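Local coordinates for putative archaeal ammonia monooxygenase subunit B (PDB 4O65), which is probably part of the membrane-bound monooxygenase that oxidises ammonia, to which it contributes a copper-binding cupredoxin domain, at residues S20-I25 / P142-V147; I25-F30 / S118-G123; G123-H128 / I146-E151. One frame throughout, in Å; residues are numbered along the deposited sequence.

Contact 1 (S20-I25 / P142-V147)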
loop_
_atom_site.group_PDB
_atom_site.type_symbol
_atom_site.label_atom_id
_atom_site.label_comp_id
_atom_site.label_asym_id
_atom_site.label_seq_id
_atom_site.Cartn_x
_atom_site.Cartn_y
_atom_site.Cartn_z
ATOM N N SER A 20 4.156 8.794 -4.762
ATOM C CA SER A 20 3.535 9.625 -5.838
ATOM C C SER A 20 2.892 10.914 -5.309
ATOM O O SER A 20 2.568 11.806 -6.096
ATOM C CB SER A 20 2.459 8.817 -6.585
ATOM O OG SER A 20 1.429 8.407 -5.664
ATOM N N ALA A 21 2.580 10.973 -4.022
ATOM C CA ALA A 21 1.906 12.164 -3.482
ATOM C C ALA A 21 2.163 12.265 -1.998
ATOM O O ALA A 21 2.403 11.246 -1.338
ATOM C CB ALA A 21 0.371 12.031 -3.683
ATOM N N THR A 22 2.018 13.486 -1.462
ATOM C CA THR A 22 2.099 13.641 -0.017
ATOM C C THR A 22 0.783 14.167 0.558
ATOM O O THR A 22 0.683 14.332 1.764
ATOM C CB THR A 22 3.192 14.640 0.386
ATOM O OG1 THR A 22 2.915 15.890 -0.260
ATOM C CG2 THR A 22 4.587 14.082 0.023
ATOM N N ARG A 23 -0.215 14.415 -0.291
ATOM C CA ARG A 23 -1.520 14.861 0.213
ATOM C C ARG A 23 -2.573 14.092 -0.557
ATOM O O ARG A 23 -2.529 14.091 -1.795
ATOM C CB ARG A 23 -1.719 16.402 -0.005
ATOM C CG ARG A 23 -0.679 17.262 0.724
ATOM C CD ARG A 23 -1.158 18.697 0.964
ATOM N NE ARG A 23 -2.415 18.692 1.746
ATOM C CZ ARG A 23 -2.521 18.893 3.070
ATOM N NH1 ARG A 23 -1.448 19.157 3.829
ATOM N NH2 ARG A 23 -3.723 18.830 3.648
ATOM N N LEU A 24 -3.506 13.468 0.157
ATOM C CA LEU A 24 -4.543 12.669 -0.497
ATOM C C LEU A 24 -5.845 12.946 0.203
ATOM O O LEU A 24 -5.845 13.575 1.251
ATOM C CB LEU A 24 -4.208 11.199 -0.297
ATOM C CG LEU A 24 -2.893 10.709 -0.944
ATOM C CD1 LEU A 24 -2.755 9.225 -0.552
ATOM C CD2 LEU A 24 -3.028 10.834 -2.432
ATOM N N ILE A 25 -6.938 12.415 -0.339
ATOM C CA ILE A 25 -8.214 12.381 0.402
ATOM C C ILE A 25 -8.610 10.921 0.607
ATOM O O ILE A 25 -8.015 10.004 -0.010
ATOM C CB ILE A 25 -9.347 13.191 -0.291
ATOM C CG1 ILE A 25 -9.712 12.516 -1.609
ATOM C CG2 ILE A 25 -8.885 14.640 -0.522
ATOM C CD1 ILE A 25 -10.825 13.238 -2.416
ATOM N N PRO A 142 13.004 4.534 3.813
ATOM C CA PRO A 142 12.953 5.883 4.361
ATOM C C PRO A 142 11.481 6.306 4.504
ATOM O O PRO A 142 10.637 5.932 3.709
ATOM C CB PRO A 142 13.567 6.744 3.212
ATOM C CG PRO A 142 14.400 5.831 2.437
ATOM C CD PRO A 142 13.798 4.445 2.574
ATOM N N GLY A 143 11.147 7.029 5.539
ATOM C CA GLY A 143 9.704 7.378 5.630
ATOM C C GLY A 143 9.359 8.581 4.768
ATOM O O GLY A 143 10.253 9.275 4.277
ATOM N N MET A 144 8.062 8.832 4.578
ATOM C CA MET A 144 7.634 10.131 4.071
ATOM C C MET A 144 6.296 10.474 4.710
ATOM O O MET A 144 5.459 9.586 4.916
ATOM C CB MET A 144 7.486 10.004 2.570
ATOM C CG MET A 144 6.462 10.936 2.054
ATOM S SD MET A 144 7.579 12.203 1.530
ATOM C CE MET A 144 7.299 11.794 -0.168
ATOM N N SER A 145 6.135 11.734 5.106
ATOM C CA SER A 145 4.890 12.183 5.712
ATOM C C SER A 145 3.787 12.371 4.657
ATOM O O SER A 145 4.012 13.007 3.643
ATOM C CB SER A 145 5.136 13.450 6.549
ATOM O OG SER A 145 3.921 13.825 7.167
ATOM N N ILE A 146 2.632 11.722 4.864
ATOM C CA ILE A 146 1.501 11.853 3.934
ATOM C C ILE A 146 0.292 12.296 4.744
ATOM O O ILE A 146 -0.080 11.634 5.730
ATOM C CB ILE A 146 1.203 10.508 3.235
ATOM C CG1 ILE A 146 2.474 10.049 2.465
ATOM C CG2 ILE A 146 -0.033 10.651 2.321
ATOM C CD1 ILE A 146 2.332 8.674 1.828
ATOM N N VAL A 147 -0.337 13.366 4.306
ATOM C CA VAL A 147 -1.566 13.864 5.004
ATOM C C VAL A 147 -2.781 13.400 4.198
ATOM O O VAL A 147 -2.861 13.676 3.002
ATOM C CB VAL A 147 -1.571 15.394 5.104
ATOM C CG1 VAL A 147 -2.815 15.895 5.853
ATOM C CG2 VAL A 147 -0.314 15.868 5.839
#
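Arg23 and Val147 form a parallel beta bridge, CA to CA 4.9 Å, in which Val147 is gripped tightly by the two neighbours of its partner. Val147 N donates to Thr22 O at 2.9 Å, and Leu24 N donates to Val147 O at the same 2.9 Å, approaching nearly along the C=O axis. Both acceptors are also met by a backbone C-H: Ile146 CA lies 3.4 Å from Thr22 O, and Arg23 CA makes the matching contact with Val147 O. The inner side of this pairing is the buried one. There Leu24 CD1 meets Ile146 CG2 at 4.2 Å, and Leu60 and Trp91 close over both side chains, while Phe19 packs against Ile146. Ile146 CG1 also approaches Ala21 O, a buried carbonyl with no polar partner in the model. In the cupredoxin sandwich this contact adds the short edge strand 23-25 to the mixed sheet, alongside strand 137-149; the axes of strands 23-25 and 144-147 diverge by 36°. The outer side is exposed to solvent. Arg23 runs beside Val147, pointing the same way, and the bend at chi3 (58°) brings its guanidinium across the valine, with Val147 CB 3.9 Å above one face and offset toward the rim. Arg23 NH2 sits 3.8 Å from Val147 CG1 and forms a salt bridge with Glu149, so the flat group is held both by apolar contact and by charge. Toward the N-terminal end of 142-147 the backbones have diverged, and the contact passes to side chains: Met144, bent at both chi2 and chi3, crosses Thr22 at about a right angle and sets its methyl CE 3.6 Å from Thr22 CG2. Thr22 CB faces Ser145 O.

Contact 2 (I25-F30 / S118-G123)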
loop_
_atom_site.group_PDB
_atom_site.type_symbol
_atom_site.label_atom_id
_atom_site.label_comp_id
_atom_site.label_asym_id
_atom_site.label_seq_id
_atom_site.Cartn_x
_atom_site.Cartn_y
_atom_site.Cartn_z
ATOM N N ILE A 25 -6.938 12.415 -0.339
ATOM C CA ILE A 25 -8.214 12.381 0.402
ATOM C C ILE A 25 -8.610 10.921 0.607
ATOM O O ILE A 25 -8.015 10.004 -0.010
ATOM C CB ILE A 25 -9.347 13.191 -0.291
ATOM C CG1 ILE A 25 -9.712 12.516 -1.609
ATOM C CG2 ILE A 25 -8.885 14.640 -0.522
ATOM C CD1 ILE A 25 -10.825 13.238 -2.416
ATOM N N THR A 26 -9.596 10.665 1.460
ATOM C CA THR A 26 -9.989 9.246 1.688
ATOM C C THR A 26 -10.776 8.683 0.527
ATOM O O THR A 26 -11.323 9.453 -0.296
ATOM C CB THR A 26 -10.842 9.103 2.954
ATOM O OG1 THR A 26 -11.998 9.924 2.797
ATOM C CG2 THR A 26 -10.081 9.603 4.219
ATOM N N LYS A 27 -10.894 7.361 0.455
ATOM C CA LYS A 27 -11.721 6.727 -0.582
ATOM C C LYS A 27 -13.168 7.225 -0.460
ATOM O O LYS A 27 -13.808 7.587 -1.468
ATOM C CB LYS A 27 -11.708 5.191 -0.426
ATOM C CG LYS A 27 -12.318 4.499 -1.639
ATOM C CD LYS A 27 -12.667 3.010 -1.444
ATOM C CE LYS A 27 -11.516 2.071 -1.147
ATOM N NZ LYS A 27 -12.074 0.655 -1.172
ATOM N N ALA A 28 -13.669 7.300 0.778
ATOM C CA ALA A 28 -15.025 7.848 0.960
ATOM C C ALA A 28 -15.170 9.305 0.479
ATOM O O ALA A 28 -16.217 9.671 -0.136
ATOM C CB ALA A 28 -15.494 7.675 2.422
ATOM N N GLU A 29 -14.172 10.149 0.805
ATOM C CA GLU A 29 -14.250 11.571 0.389
ATOM C C GLU A 29 -14.250 11.646 -1.158
ATOM O O GLU A 29 -15.006 12.436 -1.746
ATOM C CB GLU A 29 -13.078 12.392 0.924
ATOM C CG GLU A 29 -13.230 13.908 0.722
ATOM C CD GLU A 29 -14.407 14.511 1.485
ATOM O OE1 GLU A 29 -14.890 15.537 1.003
ATOM O OE2 GLU A 29 -14.853 13.986 2.544
ATOM N N PHE A 30 -13.448 10.792 -1.780
ATOM C CA PHE A 30 -13.421 10.739 -3.250
ATOM C C PHE A 30 -14.759 10.254 -3.827
ATOM O O PHE A 30 -15.284 10.866 -4.770
ATOM C CB PHE A 30 -12.298 9.842 -3.782
ATOM C CG PHE A 30 -12.346 9.712 -5.277
ATOM C CD1 PHE A 30 -11.955 10.780 -6.102
ATOM C CD2 PHE A 30 -12.805 8.511 -5.863
ATOM C CE1 PHE A 30 -11.997 10.661 -7.501
ATOM C CE2 PHE A 30 -12.845 8.395 -7.269
ATOM C CZ PHE A 30 -12.424 9.469 -8.072
ATOM N N SER A 118 -5.105 2.569 -1.508
ATOM C CA SER A 118 -6.157 3.546 -1.270
ATOM C C SER A 118 -6.081 4.016 0.196
ATOM O O SER A 118 -6.001 3.181 1.129
ATOM C CB SER A 118 -7.518 2.869 -1.478
ATOM O OG SER A 118 -8.505 3.803 -1.093
ATOM N N ALA A 119 -6.032 5.326 0.420
ATOM C CA ALA A 119 -6.157 5.847 1.791
ATOM C C ALA A 119 -7.601 5.719 2.242
ATOM O O ALA A 119 -8.527 6.244 1.573
ATOM C CB ALA A 119 -5.767 7.326 1.810
ATOM N N LEU A 120 -7.817 5.086 3.398
ATOM C CA LEU A 120 -9.213 4.906 3.906
ATOM C C LEU A 120 -9.635 5.909 4.979
ATOM O O LEU A 120 -10.840 6.301 5.076
ATOM C CB LEU A 120 -9.385 3.477 4.450
ATOM C CG LEU A 120 -9.113 2.324 3.510
ATOM C CD1 LEU A 120 -9.314 0.985 4.232
ATOM C CD2 LEU A 120 -10.038 2.401 2.292
ATOM N N GLU A 121 -8.683 6.371 5.794
ATOM C CA GLU A 121 -9.059 7.170 6.963
ATOM C C GLU A 121 -8.180 8.385 7.084
ATOM O O GLU A 121 -6.949 8.324 6.735
ATOM C CB GLU A 121 -8.987 6.291 8.257
ATOM C CG GLU A 121 -9.621 4.916 8.094
ATOM C CD GLU A 121 -11.141 4.967 7.892
ATOM O OE1 GLU A 121 -11.741 6.010 8.200
ATOM O OE2 GLU A 121 -11.729 3.957 7.436
ATOM N N PRO A 122 -8.762 9.500 7.539
ATOM C CA PRO A 122 -8.024 10.739 7.609
ATOM C C PRO A 122 -6.912 10.661 8.682
ATOM O O PRO A 122 -7.033 9.885 9.652
ATOM C CB PRO A 122 -9.102 11.778 7.972
ATOM C CG PRO A 122 -10.024 11.016 8.811
ATOM C CD PRO A 122 -10.134 9.678 8.081
ATOM N N GLY A 123 -5.843 11.407 8.448
ATOM C CA GLY A 123 -4.762 11.464 9.402
ATOM C C GLY A 123 -3.466 11.871 8.732
ATOM O O GLY A 123 -3.404 12.066 7.517
#
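Lys27 N, in the first turn of helix 27-35, donates to Ala119 O at 2.8 Å, meeting the carbonyl almost end-on although the N-H itself is bent (139° at the hydrogen), while Thr26 CA lies 3.3 Å from the same oxygen. Thr26 is the N-cap of this helix: its OG1 accepts from Glu29 N at 3.0 Å and is also hydrogen-bonded to Glu151 O. The contact thus seats the start of the helix against the end of strand 110-119 and the turn that follows it in the cupredoxin sandwich. With chi1 at 59°, OG1 of Thr26 stands between the backbone N and the carbonyl carbon, and CG2 is turned to the strand end. Thr26 CG2 lies 3.5 Å from Leu120 O and 3.9 Å from Pro122 CD; Val148 packs on this side chain from the neighbouring sheet. The Lys27 side chain runs past Ser118 and Leu120. It lies alongside Leu120, both pointing the same way, with Lys27 CE 3.8 Å from Leu120 CD2. Its buried ammonium makes salt bridges to Glu92 and Asp47; across this contact the chain touches through its carbons. Ser118 OG, itself hydrogen-bonded to Asp58, rests against that chain, 3.5 Å from Lys27 CE.

Contact 3 (G123-H128 / I146-E151). With CU (copper (II) ion), chain B.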
loop_
_atom_site.group_PDB
_atom_site.type_symbol
_atom_site.label_atom_id
_atom_site.label_comp_id
_atom_site.label_asym_id
_atom_site.label_seq_id
_atom_site.Cartn_x
_atom_site.Cartn_y
_atom_site.Cartn_z
ATOM N N GLY A 123 -5.843 11.407 8.448
ATOM C CA GLY A 123 -4.762 11.464 9.402
ATOM C C GLY A 123 -3.466 11.871 8.732
ATOM O O GLY A 123 -3.404 12.066 7.517
ATOM N N THR A 124 -2.436 11.981 9.555
ATOM C CA THR A 124 -1.098 12.330 9.070
ATOM C C THR A 124 -0.267 11.108 9.337
ATOM O O THR A 124 -0.207 10.626 10.470
ATOM C CB THR A 124 -0.537 13.573 9.784
ATOM O OG1 THR A 124 -1.199 14.729 9.278
ATOM C CG2 THR A 124 0.971 13.703 9.495
ATOM N N TYR A 125 0.323 10.545 8.281
ATOM C CA TYR A 125 0.971 9.225 8.374
ATOM C C TYR A 125 2.441 9.362 8.004
ATOM O O TYR A 125 2.776 10.064 7.060
ATOM C CB TYR A 125 0.324 8.202 7.397
ATOM C CG TYR A 125 -1.153 7.971 7.640
ATOM C CD1 TYR A 125 -1.568 6.990 8.560
ATOM C CD2 TYR A 125 -2.128 8.715 6.959
ATOM C CE1 TYR A 125 -2.917 6.764 8.807
ATOM C CE2 TYR A 125 -3.479 8.507 7.234
ATOM C CZ TYR A 125 -3.860 7.532 8.133
ATOM O OH TYR A 125 -5.189 7.305 8.423
ATOM N N HIS A 126 3.326 8.705 8.740
ATOM C CA HIS A 126 4.700 8.642 8.293
ATOM C C HIS A 126 4.828 7.252 7.709
ATOM O O HIS A 126 4.787 6.248 8.414
ATOM C CB HIS A 126 5.673 8.862 9.459
ATOM C CG HIS A 126 7.041 9.330 8.999
ATOM N ND1 HIS A 126 8.176 8.553 9.091
ATOM C CD2 HIS A 126 7.436 10.536 8.373
ATOM C CE1 HIS A 126 9.228 9.255 8.576
ATOM N NE2 HIS A 126 8.764 10.445 8.122
ATOM N N ALA A 127 4.837 7.157 6.389
ATOM C CA ALA A 127 4.711 5.867 5.710
ATOM C C ALA A 127 6.052 5.398 5.184
ATOM O O ALA A 127 6.848 6.227 4.690
ATOM C CB ALA A 127 3.778 6.049 4.508
ATOM N N HIS A 128 6.246 4.070 5.216
ATOM C CA HIS A 128 7.496 3.438 4.765
ATOM C C HIS A 128 7.146 2.220 4.001
ATOM O O HIS A 128 6.236 1.443 4.383
ATOM C CB HIS A 128 8.309 2.909 5.949
ATOM C CG HIS A 128 8.718 3.956 6.961
ATOM N ND1 HIS A 128 10.031 4.308 7.167
ATOM C CD2 HIS A 128 7.960 4.642 7.951
ATOM C CE1 HIS A 128 10.097 5.229 8.187
ATOM N NE2 HIS A 128 8.837 5.415 8.666
ATOM N N ILE A 146 2.632 11.722 4.864
ATOM C CA ILE A 146 1.501 11.853 3.934
ATOM C C ILE A 146 0.292 12.296 4.744
ATOM O O ILE A 146 -0.080 11.634 5.730
ATOM C CB ILE A 146 1.203 10.508 3.235
ATOM C CG1 ILE A 146 2.474 10.049 2.465
ATOM C CG2 ILE A 146 -0.033 10.651 2.321
ATOM C CD1 ILE A 146 2.332 8.674 1.828
ATOM N N VAL A 147 -0.337 13.366 4.306
ATOM C CA VAL A 147 -1.566 13.864 5.004
ATOM C C VAL A 147 -2.781 13.400 4.198
ATOM O O VAL A 147 -2.861 13.676 3.002
ATOM C CB VAL A 147 -1.571 15.394 5.104
ATOM C CG1 VAL A 147 -2.815 15.895 5.853
ATOM C CG2 VAL A 147 -0.314 15.868 5.839
ATOM N N VAL A 148 -3.718 12.760 4.876
ATOM C CA VAL A 148 -4.978 12.323 4.232
ATOM C C VAL A 148 -6.120 13.126 4.858
ATOM O O VAL A 148 -6.291 13.130 6.091
ATOM C CB VAL A 148 -5.233 10.828 4.420
ATOM C CG1 VAL A 148 -6.526 10.424 3.670
ATOM C CG2 VAL A 148 -4.020 9.969 3.932
ATOM N N GLU A 149 -6.898 13.790 4.014
ATOM C CA GLU A 149 -8.064 14.547 4.510
ATOM C C GLU A 149 -9.357 13.896 4.078
ATOM O O GLU A 149 -9.404 13.109 3.133
ATOM C CB GLU A 149 -8.038 15.966 3.966
ATOM C CG GLU A 149 -6.765 16.691 4.326
ATOM C CD GLU A 149 -6.795 18.111 3.826
ATOM O OE1 GLU A 149 -6.697 18.346 2.601
ATOM O OE2 GLU A 149 -6.930 19.000 4.669
ATOM N N GLY A 150 -10.435 14.248 4.753
ATOM C CA GLY A 150 -11.741 13.783 4.274
ATOM C C GLY A 150 -12.456 12.832 5.194
ATOM O O GLY A 150 -11.929 12.420 6.246
ATOM N N GLU A 151 -13.675 12.469 4.809
ATOM C CA GLU A 151 -14.496 11.692 5.744
ATOM C C GLU A 151 -13.962 10.277 5.882
ATOM O O GLU A 151 -13.369 9.690 4.931
ATOM C CB GLU A 151 -15.973 11.732 5.359
ATOM C CG GLU A 151 -16.275 10.971 4.108
ATOM C CD GLU A 151 -17.713 11.190 3.636
ATOM O OE1 GLU A 151 -18.418 12.090 4.147
ATOM O OE2 GLU A 151 -18.127 10.447 2.740
HETATM CU CU CU B . 8.213 6.848 9.896
HETATM O O HOH W 1 7.784 5.955 11.730
#
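Tyr125 and Val148 project from the same inner face of the beta hairpin made by strands 123-133 and 137-149, their side chains crossing at a slant. Tyr125 CE2 comes 3.7 Å from Val148 CG2, an approach neither over the ring face nor at its edge, whereas Ile146 O lies at the ring edge, near its plane. With CG beside the backbone N (chi1 -60°), the ring swings back along its own strand toward Gly123, and its OH is hydrogen-bonded to Glu121 O. Trp91 meets this ring edge-to-face and also packs on Val148. Farther along the inner face, Ala127 CB touches Ile146 CD1 at 4.0 Å. On the outer face Thr124 and Val147 stand side by side, pointing the same way, Thr124 OG1 3.7 Å from Val147 CG2; theirs is a non-hydrogen-bonded pair. On either side of it are antiparallel hydrogen-bonded pairs, Tyr125 with Ile146 and Gly123 with Val148, in which Gly123 O receives Val148 N at 2.7 Å, nearly straight. Farther along the same strand, His126 and His128 carry the copper site. They bind through different ring nitrogens, and His128 is steadied by a hydrogen bond from ND1 to Gly141 O. The copper(II) ion lies 1.9 Å from His126 ND1, 2.0 Å from His128 NE2 and 2.1 Å from a water oxygen.

How the contacts relate
Contacts 1 and 3 use opposite edges of the same strand: 142-147 and 146-151 overlap at Ile146 and Val147, their centres 6 Å apart. They are laced together by Met144 N to Ala127 O (2.9 Å) and Leu24 O to Glu149 N (3.0 Å), both probable hydrogen bonds. Contact 2 continues the chain from Ile25 into the helix, its centre 9 Å from that of contact 3, joined to it by a probable bond from Thr26 N to Glu149 O (3.0 Å). The copper belongs to contact 3; in contact 1 the Met144 side chain lies about 8 Å from the ion and the Ser145 side chain about 4 Å from that of the ligand His126. Contact 2 lies away from the site.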